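Local structure of PspGI restriction endonuclease (Pyrococcus sp. GI-H, 3BM3) at residues 86-89 with 90-94; 140-143 with 144-148; 161-164 with 165-169; 227-231 with 232-236. The protein is a restriction endonuclease, held here in complex with its substrate DNA, and probably cleaves DNA site-specifically. The protein carries 2 engineered substitutions. One frame throughout, in Å; residues are numbered along the deposited sequence. Where two conformers were deposited one is given.

Interaction 1: residues 86-89 with 90-94; sequences EKLE and QSFQQ. With nucleotides of chain B.
Lys87 and Gln90 meet one turn apart near the start of helix 85-115, a local contact on the side of the helix that faces the DNA. Their side chains run the same way. Lys87 NZ donates to Gln90 OE1 over 2.8 Å, in the carbonyl plane and on a lone pair. Two bends in the lysine chain, at chi2 and chi3, bring its ammonium there. The amide nitrogen of Gln90 instead reaches Gln93 of the second subunit. Replacing Gln90 by an alanine would probably leave Lys87 NZ without this acceptor and that Gln93 without its amide donor. Ser91 OG binds OP1 of DA10 of chain B at 2.6 Å. Gln94 OE1 accepts from N2 of DG8 of chain B at 2.9 Å, nearly straight at 172°. Its NE2 donates to N3 on the same minor-groove edge and to the sugar O4' of DG9 of chain B. On another side of the helix Leu88 CD1 lies 3.5 Å from Phe92 CZ. Glu89 OE1 sits in the ring plane at the edge, 3.5 Å from Phe92 CD2. Salt bridges to Arg75 and Arg85 hold the Glu89 carboxylate. Leu88 packs on Leu79 and Phe92 on Val74, both of helix 52-80.

Interaction 2: residues 140-143 with 144-148; sequences IIPS and VRTFL. Engineered in segment 144-148: Thr146 (natural residue Ala).
Ser143 is the N-cap of the helix that opens at Val144, and its OG accepts from Thr146 N at 3.0 Å, with an N-H...O angle of 160°. Its chi1 of 65° sets OG between the backbone N and the carbonyl carbon, turned toward Thr146 N in the first turn of the helix. Ser143 O then takes the N-H of Phe147 at 3.1 Å. Val144 N finds its acceptor outside the turn, at Glu120 OE1. The tight part is apolar. Ile140 CD1 meets Val144 CG2 at 3.7 Å, the two side chains crossing at a slant, and Ile140 CG2 lies 4.0 Å from Phe147 CB. Ile125 touches all three of these residues, and the Phe147 ring meets Phe181 edge-to-face. The other side is more open to solvent, with Pro142, Ser143 and Thr146 partly exposed. Here Pro142, which follows a cis peptide bond, lays its CD 3.7 Å from CG2 of Thr146, the two side chains at about a right angle. Thr146 is an engineered residue, alanine in the natural protein. Its OG1 also stands 3.0 Å from Ser143 OG. Arg145 is exposed and leads away from the turn. The N-cap joins strand 139-141, outermost in the sheet within this chain, to helix 144-149, with Ile140 and Phe147 resting on Leu156 of the adjacent strand 155-160.

Interaction 3: residues 161-164 with 165-169; sequences RKVR and ERWRE. With nucleotides of chain A.
Arg166 doubles back on Lys162 and Val163, closing a type II' beta turn from Val163 to Arg166 at the DNA. The turn bond runs from Arg166 N to Val163 O, 2.8 Å. From there the side chain can be followed outward. Arg166 CB lies 3.1 Å from the same Val163 O. CG passes farther from that oxygen. CD packs against the cytosine of DC5 of chain A, 3.3 Å from its C5. A bend at chi3, -84°, then turns the head group between protein and base. NE donates to O6 of DG7 of chain A at 2.8 Å, in the guanidinium plane. CZ has Val163 O over one face, 3.3 Å away, and C2' of DC5 lies over the opposite face, toward its rim. NH1 and NH2 both donate to Lys162 O, at 2.8 and 2.9 Å, NH2 from above the carbonyl plane. NH2 adds weak bonds to O6 and N7 of DG7. These bonds fix the rotation of the guanidinium between a backbone oxygen and the major-groove edge of the guanine. Arg164 and Glu165 bind further bases, a guanine O6 and a cytosine N4. Arg161 and Lys162 use backbone nitrogens on phosphates of DC5 and of DA6 of chain A. Behind the turn, Val163 CG1 meets Trp167 CB at 3.6 Å. This segment joins strand 155-160 to helix 167-181, and Trp167 packs on Ala203 and Met204 of helix 198-206.

Interaction 4: residues 227-231 with 232-236; sequences KRISD and PNFNE
The Phe234 ring carries Ile229 CD1 over one face and the backbone N of Glu236 beyond the other, offset toward the rim. This packing closes a surface loop built on a type I beta turn from Asp231 to Phe234, with an Asx turn inside it. The Ile229 contact is CH-pi: CD1 stands 4.0 Å from the ring centroid, 29° off the normal. Ile229 CG2 reaches the rim from the same side, 3.5 Å from Phe234 CD2. The Phe234 ring also meets Tyr239, and Tyr130 of the second subunit packs on Ile229 and on this ring. In the beta turn, Phe234 N donates to Asp231 O at 3.0 Å, from above the carbonyl plane. The Asx bond is made by the carboxylate. With CG anti to the backbone N, chi1 -180°, Asp231 points OD1 at Asn233 N. A water bridges the two side chains, donating to Asp231 OD2 and accepting from Asn233 ND2 at 2.8 Å. Loss of the carboxylate to an alanine at Asp231 would probably leave Asn233 N without its side-chain acceptor and the water without its OD2 partner. Asp231 OD1 itself is met by Asn233 N at 2.9 Å, on its anti side and 32° out of the carboxylate plane.

How the interactions relate
Interactions 1 and 3 are the two that touch DNA. Interaction 1 meets the minor-groove edge of DG8 and DG9 and a phosphate of DA10, all of chain B. Interaction 3 grips the major-groove edge of DG7 and the phosphates of DC5 and DA6, all of chain A. Their centres are 22 Å apart, their nearest atoms about 9 Å. Interactions 1, 3 and 4 touch the second subunit. Interactions 2 and 4 each stay about 11 Å from the DNA at their nearest atoms. Interaction 2 begins on strand 139-141, which pairs with strand 155-160, and that strand leads into interaction 3. Interaction 4 lies on the surface, its centre 25 Å from that of interaction 3. Helix 198-206 lies against both of these.

Interaction 1: residues 86-89 with 90-94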
# COMPACT_ATOMS: atom_id res chain seq x y z
N GLU C 86 -21.09 -12.37 -4.95
CA GLU C 86 -19.66 -12.16 -5.02
C GLU C 86 -19.39 -10.67 -5.26
O GLU C 86 -18.53 -10.08 -4.63
CB GLU C 86 -19.06 -12.96 -6.14
CG GLU C 86 -19.12 -14.44 -5.89
CD GLU C 86 -20.35 -15.16 -6.46
OE1 GLU C 86 -21.43 -14.52 -6.73
OE2 GLU C 86 -20.21 -16.40 -6.61
N LYS C 87 -20.13 -10.07 -6.18
CA LYS C 87 -19.89 -8.66 -6.48
C LYS C 87 -20.33 -7.77 -5.33
O LYS C 87 -19.64 -6.83 -4.97
CB LYS C 87 -20.56 -8.24 -7.80
CG LYS C 87 -19.80 -8.81 -9.02
CD LYS C 87 -18.24 -8.58 -9.03
CE LYS C 87 -17.80 -7.20 -9.57
NZ LYS C 87 -16.32 -7.09 -9.80
N LEU C 88 -21.43 -8.13 -4.70
CA LEU C 88 -21.94 -7.40 -3.56
C LEU C 88 -20.91 -7.38 -2.43
O LEU C 88 -20.57 -6.33 -1.85
CB LEU C 88 -23.22 -8.09 -3.10
CG LEU C 88 -23.93 -7.39 -1.95
CD1 LEU C 88 -24.37 -5.96 -2.31
CD2 LEU C 88 -25.16 -8.22 -1.59
N GLU C 89 -20.43 -8.56 -2.10
CA GLU C 89 -19.48 -8.69 -0.99
C GLU C 89 -18.15 -8.04 -1.33
O GLU C 89 -17.49 -7.48 -0.45
CB GLU C 89 -19.32 -10.13 -0.57
CG GLU C 89 -20.62 -10.75 -0.04
CD GLU C 89 -21.19 -10.09 1.19
OE1 GLU C 89 -20.55 -9.26 1.87
OE2 GLU C 89 -22.34 -10.45 1.51
N GLN C 90 -17.78 -8.06 -2.61
CA GLN C 90 -16.52 -7.41 -2.98
C GLN C 90 -16.72 -5.92 -2.78
O GLN C 90 -15.85 -5.23 -2.23
CB GLN C 90 -16.18 -7.69 -4.44
CG GLN C 90 -14.94 -6.96 -4.86
CD GLN C 90 -14.70 -7.03 -6.32
OE1 GLN C 90 -15.61 -6.74 -7.09
NE2 GLN C 90 -13.51 -7.44 -6.70
N SER C 91 -17.85 -5.42 -3.26
CA SER C 91 -18.18 -3.99 -3.12
C SER C 91 -18.19 -3.55 -1.68
O SER C 91 -17.63 -2.50 -1.33
CB SER C 91 -19.49 -3.64 -3.82
OG SER C 91 -19.37 -3.72 -5.24
N PHE C 92 -18.75 -4.37 -0.80
CA PHE C 92 -18.76 -4.04 0.59
C PHE C 92 -17.34 -4.05 1.18
O PHE C 92 -17.03 -3.16 1.94
CB PHE C 92 -19.59 -5.02 1.37
CG PHE C 92 -21.08 -4.89 1.16
CD1 PHE C 92 -21.71 -3.68 0.87
CD2 PHE C 92 -21.86 -6.02 1.31
CE1 PHE C 92 -23.10 -3.59 0.77
CE2 PHE C 92 -23.22 -5.92 1.18
CZ PHE C 92 -23.84 -4.73 0.92
N GLN C 93 -16.51 -5.04 0.83
CA GLN C 93 -15.13 -5.07 1.33
C GLN C 93 -14.42 -3.81 0.89
O GLN C 93 -13.72 -3.20 1.66
CB GLN C 93 -14.37 -6.34 0.88
CG GLN C 93 -12.96 -6.36 1.35
CD GLN C 93 -12.90 -6.35 2.86
OE1 GLN C 93 -13.23 -7.39 3.48
NE2 GLN C 93 -12.57 -5.19 3.46
N GLN C 94 -14.59 -3.44 -0.37
CA GLN C 94 -13.94 -2.25 -0.91
C GLN C 94 -14.43 -0.98 -0.19
O GLN C 94 -13.65 -0.09 0.11
CB GLN C 94 -14.10 -2.20 -2.42
CG GLN C 94 -13.44 -3.36 -3.11
CD GLN C 94 -11.93 -3.30 -3.14
OE1 GLN C 94 -11.29 -3.18 -2.09
NE2 GLN C 94 -11.36 -3.37 -4.31
P DG B 9 -12.16 -3.41 -9.64
OP1 DG B 9 -12.37 -4.72 -10.31
OP2 DG B 9 -11.61 -2.27 -10.41
O5' DG B 9 -13.54 -2.95 -9.00
C5' DG B 9 -14.23 -3.82 -8.12
C4' DG B 9 -14.74 -3.06 -6.92
O4' DG B 9 -13.62 -2.57 -6.13
C3' DG B 9 -15.58 -1.84 -7.24
O3' DG B 9 -16.54 -1.69 -6.20
C2' DG B 9 -14.56 -0.71 -7.21
C1' DG B 9 -13.67 -1.15 -6.06
N9 DG B 9 -12.30 -0.66 -6.13
C8 DG B 9 -11.50 -0.60 -7.24
N7 DG B 9 -10.30 -0.16 -6.99
C5 DG B 9 -10.30 0.10 -5.62
C6 DG B 9 -9.28 0.59 -4.77
O6 DG B 9 -8.12 0.90 -5.07
N1 DG B 9 -9.72 0.71 -3.46
C2 DG B 9 -10.98 0.39 -3.01
N2 DG B 9 -11.20 0.56 -1.71
N3 DG B 9 -11.94 -0.07 -3.80
C4 DG B 9 -11.54 -0.19 -5.08
P DG B 8 -10.23 -9.04 -8.24
OP1 DG B 8 -10.09 -9.74 -6.95
OP2 DG B 8 -11.26 -9.49 -9.22
O5' DG B 8 -10.53 -7.51 -7.95
C5' DG B 8 -9.66 -6.75 -7.13
C4' DG B 8 -10.18 -5.34 -7.04
O4' DG B 8 -9.32 -4.55 -6.18
C3' DG B 8 -10.21 -4.61 -8.38
O3' DG B 8 -11.26 -3.65 -8.34
C2' DG B 8 -8.88 -3.87 -8.35
C1' DG B 8 -8.92 -3.41 -6.91
N9 DG B 8 -7.65 -2.94 -6.36
C8 DG B 8 -6.46 -2.79 -7.01
N7 DG B 8 -5.52 -2.31 -6.25
C5 DG B 8 -6.13 -2.13 -5.02
C6 DG B 8 -5.62 -1.62 -3.80
O6 DG B 8 -4.49 -1.17 -3.57
N1 DG B 8 -6.58 -1.65 -2.80
C2 DG B 8 -7.88 -2.10 -2.95
N2 DG B 8 -8.65 -2.05 -1.86
N3 DG B 8 -8.37 -2.55 -4.08
C4 DG B 8 -7.45 -2.55 -5.07
P DA B 10 -17.68 -0.57 -6.30
OP1 DA B 10 -18.97 -1.26 -6.02
OP2 DA B 10 -17.53 0.25 -7.51
O5' DA B 10 -17.37 0.31 -5.01
C5' DA B 10 -17.29 -0.32 -3.75
C4' DA B 10 -16.82 0.66 -2.70
O4' DA B 10 -15.45 1.01 -2.93
C3' DA B 10 -17.60 1.97 -2.67
O3' DA B 10 -17.78 2.35 -1.32
C2' DA B 10 -16.70 2.94 -3.42
C1' DA B 10 -15.31 2.42 -3.08
N9 DA B 10 -14.32 2.64 -4.13
C8 DA B 10 -14.49 2.43 -5.47
N7 DA B 10 -13.42 2.67 -6.18
C5 DA B 10 -12.48 3.07 -5.24
C6 DA B 10 -11.15 3.46 -5.36
N6 DA B 10 -10.50 3.47 -6.52
N1 DA B 10 -10.50 3.82 -4.23
C2 DA B 10 -11.16 3.77 -3.07
N3 DA B 10 -12.42 3.41 -2.83
C4 DA B 10 -13.03 3.07 -3.97

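Interaction 2: residues 140-143 with 144-148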
# COMPACT_ATOMS: atom_id res chain seq x y z
N ILE C 140 -2.24 18.79 6.99
CA ILE C 140 -1.20 19.78 7.03
C ILE C 140 -1.60 20.73 8.12
O ILE C 140 -2.70 21.29 8.11
CB ILE C 140 -1.08 20.53 5.72
CG1 ILE C 140 -0.81 19.55 4.59
CG2 ILE C 140 0.05 21.57 5.81
CD1 ILE C 140 -0.76 20.16 3.24
N ILE C 141 -0.70 20.93 9.07
CA ILE C 141 -0.98 21.78 10.20
C ILE C 141 -0.05 22.99 10.16
O ILE C 141 1.15 22.82 10.16
CB ILE C 141 -0.82 20.99 11.50
CG1 ILE C 141 -1.88 19.86 11.48
CG2 ILE C 141 -0.97 21.94 12.68
CD1 ILE C 141 -1.88 18.98 12.63
N PRO C 142 -0.62 24.21 10.12
CA PRO C 142 -2.05 24.54 10.14
C PRO C 142 -2.72 24.61 8.78
O PRO C 142 -3.96 24.55 8.69
CB PRO C 142 -2.05 25.91 10.79
CG PRO C 142 -0.78 26.54 10.28
CD PRO C 142 0.22 25.42 10.15
N SER C 143 -1.92 24.76 7.73
CA SER C 143 -2.45 24.95 6.40
C SER C 143 -1.36 24.75 5.39
O SER C 143 -0.18 24.90 5.69
CB SER C 143 -2.96 26.39 6.21
OG SER C 143 -1.89 27.31 6.30
N VAL C 144 -1.77 24.44 4.17
CA VAL C 144 -0.82 24.33 3.08
C VAL C 144 -0.14 25.68 2.80
O VAL C 144 1.05 25.72 2.51
CB VAL C 144 -1.43 23.68 1.82
CG1 VAL C 144 -2.26 24.66 1.05
CG2 VAL C 144 -0.33 23.07 0.96
N ARG C 145 -0.86 26.79 2.94
CA ARG C 145 -0.19 28.09 2.69
C ARG C 145 0.95 28.29 3.65
O ARG C 145 2.05 28.69 3.25
CB ARG C 145 -1.16 29.26 2.70
CG ARG C 145 -1.93 29.31 1.39
CD ARG C 145 -2.39 30.67 0.95
NE ARG C 145 -3.03 31.41 2.02
CZ ARG C 145 -3.98 32.33 1.83
NH1 ARG C 145 -4.42 32.61 0.61
NH2 ARG C 145 -4.49 32.96 2.87
N THR C 146 0.73 27.96 4.91
CA THR C 146 1.77 28.08 5.92
C THR C 146 2.95 27.17 5.66
O THR C 146 4.11 27.58 5.79
CB THR C 146 1.20 27.86 7.32
OG1 THR C 146 0.30 28.93 7.57
CG2 THR C 146 2.29 27.86 8.37
N PHE C 147 2.67 25.94 5.26
CA PHE C 147 3.72 25.03 4.84
C PHE C 147 4.57 25.60 3.70
O PHE C 147 5.79 25.60 3.79
CB PHE C 147 3.16 23.69 4.40
CG PHE C 147 4.21 22.78 3.85
CD1 PHE C 147 5.07 22.09 4.70
CD2 PHE C 147 4.39 22.66 2.48
CE1 PHE C 147 6.06 21.26 4.20
CE2 PHE C 147 5.40 21.83 1.98
CZ PHE C 147 6.24 21.15 2.84
N LEU C 148 3.92 26.05 2.64
CA LEU C 148 4.63 26.56 1.48
C LEU C 148 5.37 27.84 1.85
O LEU C 148 6.48 28.05 1.37
CB LEU C 148 3.68 26.83 0.34
CG LEU C 148 2.99 25.61 -0.22
CD1 LEU C 148 1.93 26.05 -1.19
CD2 LEU C 148 4.01 24.70 -0.86

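Interaction 3: residues 161-164 with 165-169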
# COMPACT_ATOMS: atom_id res chain seq x y z
N ARG C 161 -4.83 3.54 9.19
CA ARG C 161 -5.49 2.69 10.17
C ARG C 161 -4.56 1.49 10.33
O ARG C 161 -3.51 1.62 10.97
CB ARG C 161 -6.90 2.36 9.72
CG ARG C 161 -7.71 1.61 10.73
CD ARG C 161 -9.09 1.42 10.18
NE ARG C 161 -9.94 0.67 11.09
CZ ARG C 161 -9.90 -0.65 11.28
NH1 ARG C 161 -8.99 -1.42 10.69
NH2 ARG C 161 -10.74 -1.23 12.14
N LYS C 162 -4.93 0.34 9.81
CA LYS C 162 -3.93 -0.73 9.72
C LYS C 162 -2.88 -0.34 8.67
O LYS C 162 -3.18 0.29 7.67
CB LYS C 162 -4.53 -2.07 9.45
CG LYS C 162 -5.28 -2.54 10.67
CD LYS C 162 -6.08 -3.80 10.42
CE LYS C 162 -6.70 -4.34 11.75
NZ LYS C 162 -7.51 -5.58 11.60
N VAL C 163 -1.64 -0.75 8.93
CA VAL C 163 -0.49 -0.25 8.21
C VAL C 163 0.06 -1.28 7.21
O VAL C 163 0.40 -0.90 6.09
CB VAL C 163 0.61 0.21 9.20
CG1 VAL C 163 1.87 0.61 8.46
CG2 VAL C 163 0.05 1.36 10.12
N ARG C 164 0.14 -2.55 7.61
CA ARG C 164 0.80 -3.56 6.83
C ARG C 164 2.16 -3.02 6.33
O ARG C 164 2.90 -2.41 7.11
CB ARG C 164 -0.11 -4.01 5.70
CG ARG C 164 -1.38 -4.63 6.21
CD ARG C 164 -1.09 -5.99 6.81
NE ARG C 164 -2.31 -6.73 7.10
CZ ARG C 164 -3.00 -6.63 8.23
NH1 ARG C 164 -2.57 -5.87 9.24
NH2 ARG C 164 -4.11 -7.36 8.40
N GLU C 165 2.46 -3.21 5.05
CA GLU C 165 3.68 -2.74 4.45
C GLU C 165 3.57 -1.28 3.99
O GLU C 165 4.52 -0.72 3.46
CB GLU C 165 4.04 -3.62 3.24
CG GLU C 165 3.45 -3.26 1.93
CD GLU C 165 1.92 -3.40 1.81
OE1 GLU C 165 1.28 -3.99 2.70
OE2 GLU C 165 1.38 -2.89 0.82
N ARG C 166 2.37 -0.69 4.09
CA ARG C 166 2.05 0.59 3.49
C ARG C 166 2.75 1.78 4.14
O ARG C 166 2.73 2.90 3.63
CB ARG C 166 0.52 0.76 3.43
CG ARG C 166 -0.11 -0.17 2.39
CD ARG C 166 -1.61 -0.08 2.38
NE ARG C 166 -2.15 -0.95 3.39
CZ ARG C 166 -2.51 -0.58 4.61
NH1 ARG C 166 -2.50 0.69 5.01
NH2 ARG C 166 -2.91 -1.52 5.44
N TRP C 167 3.37 1.54 5.29
CA TRP C 167 4.24 2.55 5.88
C TRP C 167 5.31 3.01 4.93
O TRP C 167 5.74 4.14 5.02
CB TRP C 167 4.88 2.03 7.15
CG TRP C 167 5.74 0.90 7.03
CD1 TRP C 167 5.37 -0.42 7.14
CD2 TRP C 167 7.13 0.91 6.81
NE1 TRP C 167 6.46 -1.23 7.01
CE2 TRP C 167 7.56 -0.43 6.80
CE3 TRP C 167 8.07 1.93 6.62
CZ2 TRP C 167 8.90 -0.77 6.60
CZ3 TRP C 167 9.38 1.58 6.46
CH2 TRP C 167 9.79 0.25 6.41
N ARG C 168 5.77 2.15 4.02
CA ARG C 168 6.78 2.61 3.06
C ARG C 168 6.24 3.73 2.16
O ARG C 168 7.02 4.48 1.62
CB ARG C 168 7.34 1.47 2.24
CG ARG C 168 8.19 0.52 3.07
CD ARG C 168 8.99 -0.40 2.19
NE ARG C 168 9.79 -1.33 2.99
CZ ARG C 168 9.30 -2.39 3.60
NH1 ARG C 168 8.02 -2.74 3.45
NH2 ARG C 168 10.10 -3.17 4.32
N GLU C 169 4.91 3.82 1.99
CA GLU C 169 4.30 4.91 1.27
C GLU C 169 4.66 6.23 1.92
O GLU C 169 4.90 7.20 1.25
CB GLU C 169 2.81 4.80 1.20
CG GLU C 169 2.35 3.61 0.38
CD GLU C 169 0.85 3.44 0.34
OE1 GLU C 169 0.15 4.14 1.10
OE2 GLU C 169 0.43 2.61 -0.48
P DA A 6 -8.07 -1.63 7.57
OP1 DA A 6 -7.14 -0.84 8.42
OP2 DA A 6 -8.44 -3.01 7.99
O5' DA A 6 -9.39 -0.75 7.42
C5' DA A 6 -10.57 -1.31 6.88
C4' DA A 6 -11.40 -1.88 8.00
O4' DA A 6 -12.01 -0.82 8.78
C3' DA A 6 -12.55 -2.78 7.54
O3' DA A 6 -12.47 -3.99 8.28
C2' DA A 6 -13.79 -2.00 7.91
C1' DA A 6 -13.31 -1.23 9.13
N9 DA A 6 -14.09 -0.04 9.48
C8 DA A 6 -13.93 0.70 10.62
N7 DA A 6 -14.77 1.71 10.71
C5 DA A 6 -15.52 1.62 9.55
C6 DA A 6 -16.58 2.40 9.06
N6 DA A 6 -17.08 3.46 9.70
N1 DA A 6 -17.12 2.05 7.87
C2 DA A 6 -16.63 0.98 7.24
N3 DA A 6 -15.63 0.17 7.60
C4 DA A 6 -15.12 0.55 8.78
P DG A 7 -12.84 -5.38 7.56
OP1 DG A 7 -13.34 -5.05 6.21
OP2 DG A 7 -13.68 -6.14 8.50
O5' DG A 7 -11.45 -6.14 7.44
C5' DG A 7 -10.43 -5.71 6.55
C4' DG A 7 -9.41 -6.81 6.42
O4' DG A 7 -8.32 -6.38 5.56
C3' DG A 7 -8.76 -7.20 7.74
O3' DG A 7 -8.37 -8.57 7.69
C2' DG A 7 -7.50 -6.36 7.74
C1' DG A 7 -7.11 -6.56 6.29
N9 DG A 7 -6.12 -5.64 5.76
C8 DG A 7 -5.46 -4.64 6.44
N7 DG A 7 -4.59 -4.01 5.70
C5 DG A 7 -4.69 -4.62 4.46
C6 DG A 7 -3.98 -4.37 3.26
O6 DG A 7 -3.08 -3.55 3.05
N1 DG A 7 -4.40 -5.20 2.23
C2 DG A 7 -5.38 -6.17 2.35
N2 DG A 7 -5.67 -6.86 1.23
N3 DG A 7 -6.03 -6.42 3.47
C4 DG A 7 -5.64 -5.62 4.47
P DC A 5 -5.90 3.69 5.48
OP1 DC A 5 -6.19 3.95 6.90
OP2 DC A 5 -4.52 3.88 4.94
O5' DC A 5 -6.34 2.20 5.16
C5' DC A 5 -7.66 1.78 5.47
C4' DC A 5 -7.87 0.37 4.97
O4' DC A 5 -7.71 0.39 3.54
C3' DC A 5 -6.84 -0.62 5.51
O3' DC A 5 -7.51 -1.74 6.09
C2' DC A 5 -6.03 -1.05 4.30
C1' DC A 5 -6.93 -0.71 3.13
N1 DC A 5 -6.17 -0.31 1.94
C2 DC A 5 -6.48 -0.90 0.72
O2 DC A 5 -7.44 -1.67 0.65
N3 DC A 5 -5.72 -0.60 -0.37
C4 DC A 5 -4.72 0.28 -0.25
N4 DC A 5 -3.97 0.52 -1.34
C5 DC A 5 -4.42 0.93 0.98
C6 DC A 5 -5.16 0.61 2.04

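Interaction 4: residues 227-231 with 232-236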
# COMPACT_ATOMS: atom_id res chain seq x y z
N LYS C 227 13.64 -2.01 23.49
CA LYS C 227 14.53 -2.13 24.66
C LYS C 227 15.21 -3.49 24.72
O LYS C 227 16.27 -3.62 25.32
CB LYS C 227 13.75 -1.86 25.94
CG LYS C 227 13.41 -0.39 26.14
CD LYS C 227 12.80 -0.15 27.51
CE LYS C 227 12.39 1.29 27.77
NZ LYS C 227 11.58 1.40 29.06
N ARG C 228 14.59 -4.50 24.10
CA ARG C 228 15.10 -5.86 24.10
C ARG C 228 16.11 -6.11 22.99
O ARG C 228 16.67 -7.21 22.89
CB ARG C 228 13.96 -6.88 24.01
CG ARG C 228 13.11 -6.92 25.28
CD ARG C 228 11.92 -7.85 25.14
NE ARG C 228 12.27 -9.26 25.38
CZ ARG C 228 12.15 -9.91 26.54
NH1 ARG C 228 11.68 -9.31 27.64
NH2 ARG C 228 12.50 -11.20 26.60
N ILE C 229 16.34 -5.12 22.14
CA ILE C 229 17.46 -5.21 21.21
C ILE C 229 18.71 -5.02 22.09
O ILE C 229 18.86 -4.00 22.76
CB ILE C 229 17.38 -4.18 20.08
CG1 ILE C 229 16.15 -4.44 19.22
CG2 ILE C 229 18.66 -4.24 19.25
CD1 ILE C 229 15.80 -3.31 18.22
N SER C 230 19.56 -6.03 22.16
CA SER C 230 20.67 -6.00 23.14
C SER C 230 21.99 -5.63 22.51
O SER C 230 22.97 -5.44 23.21
CB SER C 230 20.79 -7.34 23.86
OG SER C 230 19.56 -7.66 24.48
N ASP C 231 22.02 -5.53 21.20
CA ASP C 231 23.23 -5.12 20.50
C ASP C 231 23.54 -3.69 20.95
O ASP C 231 22.73 -2.79 20.73
CB ASP C 231 23.00 -5.22 18.99
CG ASP C 231 24.21 -4.82 18.19
OD1 ASP C 231 25.06 -4.05 18.70
OD2 ASP C 231 24.32 -5.29 17.03
N PRO C 232 24.67 -3.49 21.64
CA PRO C 232 24.95 -2.14 22.15
C PRO C 232 25.16 -1.05 21.09
O PRO C 232 25.18 0.12 21.42
CB PRO C 232 26.24 -2.33 22.96
CG PRO C 232 26.84 -3.61 22.47
CD PRO C 232 25.72 -4.46 22.00
N ASN C 233 25.31 -1.44 19.83
CA ASN C 233 25.46 -0.48 18.77
C ASN C 233 24.12 0.14 18.39
O ASN C 233 24.07 1.05 17.56
CB ASN C 233 26.05 -1.15 17.53
CG ASN C 233 27.48 -1.63 17.74
OD1 ASN C 233 28.22 -1.07 18.55
ND2 ASN C 233 27.87 -2.67 17.03
N PHE C 234 23.04 -0.41 18.94
CA PHE C 234 21.71 0.13 18.72
C PHE C 234 21.43 1.17 19.79
O PHE C 234 21.42 0.85 20.98
CB PHE C 234 20.68 -0.97 18.79
CG PHE C 234 19.28 -0.48 18.66
CD1 PHE C 234 18.90 0.27 17.57
CD2 PHE C 234 18.34 -0.76 19.64
CE1 PHE C 234 17.62 0.71 17.44
CE2 PHE C 234 17.03 -0.30 19.50
CZ PHE C 234 16.68 0.42 18.38
N ASN C 235 21.23 2.41 19.34
CA ASN C 235 20.96 3.54 20.22
C ASN C 235 19.44 3.67 20.36
O ASN C 235 18.80 4.38 19.61
CB ASN C 235 21.55 4.82 19.62
CG ASN C 235 21.31 6.05 20.50
OD1 ASN C 235 20.75 5.95 21.59
ND2 ASN C 235 21.75 7.21 20.03
N GLU C 236 18.87 2.95 21.32
CA GLU C 236 17.41 2.93 21.50
C GLU C 236 16.84 4.32 21.79
O GLU C 236 15.75 4.66 21.31
CB GLU C 236 17.01 1.96 22.62
CG GLU C 236 17.55 2.33 24.01
CD GLU C 236 17.45 1.20 25.03
OE1 GLU C 236 18.08 0.14 24.83
OE2 GLU C 236 16.78 1.40 26.06
O HOH W 1 26.16 -4.30 15.59